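Local coordinates for outer membrane protein TP0453 (Treponema pallidum, PDB 3K8H) that alters membrane permeability at acidic pH and might be involved in ligand transport at the outer membrane, at residues A[188-193]-A[203-208]. Numbering follows the deposited sequence.
Sequences AMELYL and TLSLQL
M189–L206 and E190–S205 are neighbouring pairs in an antiparallel beta hairpin, part of the curved beta half-barrel of this lipoprotein; the axes of strands 189-193 and 203-207 lie 178° apart in their N-to-C directions. Five backbone hydrogen bonds fix the register. E190 and S205 bond reciprocally, E190 N to S205 O at 3.0 Å and S205 N to E190 O at 3.1 Å; Y192 and T203 repeat this pattern, and Q207 N reaches A188 O. Strands 162-166 and 235-244 bond to the outer edges of the hairpin through M189, L191, L204 and L206.

Side chains segregate by face. On the apolar one, against helix 169-177, M189 has CG anti to its amide nitrogen (chi1 176°) and an extended chain, which carries CE to 3.7 Å from L204 CD2. L191 CD1 meets L204 CB at 3.9 Å, putting L204 in touch with both residues, while L206 CD1 lies 4.0 Å from M189 CB. The other face bears E190, Y192, T203 and S205. There E190 and Y192, two positions apart on one strand, are joined directly: Y192 OH donates to E190 OE1 at 2.5 Å, reaching the anti side of the carboxylate, 24° out of its plane.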
loop_
_atom_site.group_PDB
_atom_site.type_symbol
_atom_site.label_atom_id
_atom_site.label_comp_id
_atom_site.label_asym_id
_atom_site.label_seq_id
_atom_site.Cartn_x
_atom_site.Cartn_y
_atom_site.Cartn_z
ATOM N N ALA A 188 -15.260 -5.704 20.759
ATOM C CA ALA A 188 -14.624 -6.983 20.501
ATOM C C ALA A 188 -14.312 -7.139 19.017
ATOM O O ALA A 188 -15.012 -6.603 18.165
ATOM C CB ALA A 188 -15.522 -8.109 20.981
ATOM N N MET A 189 -13.253 -7.887 18.732
ATOM C CA MET A 189 -12.839 -8.196 17.380
ATOM C C MET A 189 -12.785 -9.717 17.176
ATOM O O MET A 189 -12.201 -10.441 17.987
ATOM C CB MET A 189 -11.462 -7.580 17.125
ATOM C CG MET A 189 -10.842 -7.894 15.760
ATOM S SD MET A 189 -9.269 -7.010 15.552
ATOM C CE MET A 189 -8.473 -8.014 14.319
ATOM N N GLU A 190 -13.408 -10.184 16.097
ATOM C CA GLU A 190 -13.224 -11.539 15.580
ATOM C C GLU A 190 -12.240 -11.471 14.420
ATOM O O GLU A 190 -12.289 -10.529 13.624
ATOM C CB GLU A 190 -14.538 -12.077 15.032
ATOM C CG GLU A 190 -15.611 -12.310 16.054
ATOM C CD GLU A 190 -16.895 -12.792 15.420
ATOM O OE1 GLU A 190 -16.847 -13.760 14.619
ATOM O OE2 GLU A 190 -17.959 -12.204 15.738
ATOM N N LEU A 191 -11.376 -12.475 14.299
ATOM C CA LEU A 191 -10.366 -12.492 13.236
ATOM C C LEU A 191 -10.113 -13.914 12.743
ATOM O O LEU A 191 -9.774 -14.797 13.528
ATOM C CB LEU A 191 -9.068 -11.876 13.767
ATOM C CG LEU A 191 -7.780 -11.816 12.946
ATOM C CD1 LEU A 191 -7.960 -10.944 11.692
ATOM C CD2 LEU A 191 -6.642 -11.293 13.830
ATOM N N TYR A 192 -10.295 -14.147 11.448
ATOM C CA TYR A 192 -10.075 -15.481 10.883
ATOM C C TYR A 192 -9.045 -15.412 9.773
ATOM O O TYR A 192 -9.147 -14.563 8.874
ATOM C CB TYR A 192 -11.398 -16.123 10.441
ATOM C CG TYR A 192 -12.442 -16.014 11.545
ATOM C CD1 TYR A 192 -12.495 -16.961 12.583
ATOM C CD2 TYR A 192 -13.318 -14.922 11.598
ATOM C CE1 TYR A 192 -13.422 -16.838 13.622
ATOM C CE2 TYR A 192 -14.242 -14.790 12.629
ATOM C CZ TYR A 192 -14.284 -15.754 13.636
ATOM O OH TYR A 192 -15.193 -15.642 14.640
ATOM N N LEU A 193 -8.041 -16.289 9.851
ATOM C CA LEU A 193 -6.907 -16.240 8.932
ATOM C C LEU A 193 -6.605 -17.595 8.287
ATOM O O LEU A 193 -6.708 -18.650 8.925
ATOM C CB LEU A 193 -5.640 -15.718 9.623
ATOM C CG LEU A 193 -5.737 -14.571 10.622
ATOM C CD1 LEU A 193 -5.638 -15.119 12.060
ATOM C CD2 LEU A 193 -4.640 -13.527 10.348
ATOM N N THR A 203 -10.174 -12.294 7.369
ATOM C CA THR A 203 -11.346 -11.435 7.464
ATOM C C THR A 203 -11.542 -11.166 8.947
ATOM O O THR A 203 -11.177 -11.991 9.778
ATOM C CB THR A 203 -12.626 -12.071 6.856
ATOM O OG1 THR A 203 -12.968 -13.258 7.575
ATOM C CG2 THR A 203 -12.410 -12.443 5.420
ATOM N N LEU A 204 -12.104 -10.007 9.266
ATOM C CA LEU A 204 -12.349 -9.609 10.635
ATOM C C LEU A 204 -13.616 -8.770 10.722
ATOM O O LEU A 204 -14.020 -8.133 9.744
ATOM C CB LEU A 204 -11.149 -8.819 11.193
ATOM C CG LEU A 204 -10.772 -7.431 10.639
ATOM C CD1 LEU A 204 -11.564 -6.280 11.280
ATOM C CD2 LEU A 204 -9.285 -7.183 10.841
ATOM N N SER A 205 -14.233 -8.768 11.897
ATOM C CA SER A 205 -15.194 -7.738 12.242
ATOM C C SER A 205 -14.847 -7.162 13.599
ATOM O O SER A 205 -14.398 -7.877 14.485
ATOM C CB SER A 205 -16.631 -8.260 12.233
ATOM O OG SER A 205 -16.698 -9.522 12.832
ATOM N N LEU A 206 -15.073 -5.864 13.744
ATOM C CA LEU A 206 -14.681 -5.129 14.920
ATOM C C LEU A 206 -15.880 -4.295 15.372
ATOM O O LEU A 206 -16.407 -3.489 14.606
ATOM C CB LEU A 206 -13.482 -4.242 14.565
ATOM C CG LEU A 206 -12.986 -3.166 15.533
ATOM C CD1 LEU A 206 -12.472 -3.758 16.853
ATOM C CD2 LEU A 206 -11.918 -2.316 14.861
ATOM N N GLN A 207 -16.330 -4.515 16.604
ATOM C CA GLN A 207 -17.402 -3.711 17.170
ATOM C C GLN A 207 -16.885 -2.291 17.322
ATOM O O GLN A 207 -15.776 -2.083 17.812
ATOM C CB GLN A 207 -17.854 -4.271 18.528
ATOM C CG GLN A 207 -18.532 -5.642 18.468
ATOM C CD GLN A 207 -19.997 -5.591 18.004
ATOM O OE1 GLN A 207 -20.579 -4.512 17.819
ATOM N NE2 GLN A 207 -20.601 -6.768 17.827
ATOM N N LEU A 208 -17.685 -1.319 16.888
ATOM C CA LEU A 208 -17.289 0.093 16.921
ATOM C C LEU A 208 -17.809 0.868 18.138
ATOM O O LEU A 208 -17.105 1.732 18.676
ATOM C CB LEU A 208 -17.733 0.806 15.640
ATOM C CG LEU A 208 -17.152 0.380 14.287
ATOM C CD1 LEU A 208 -17.855 1.137 13.164
ATOM C CD2 LEU A 208 -15.634 0.582 14.213
#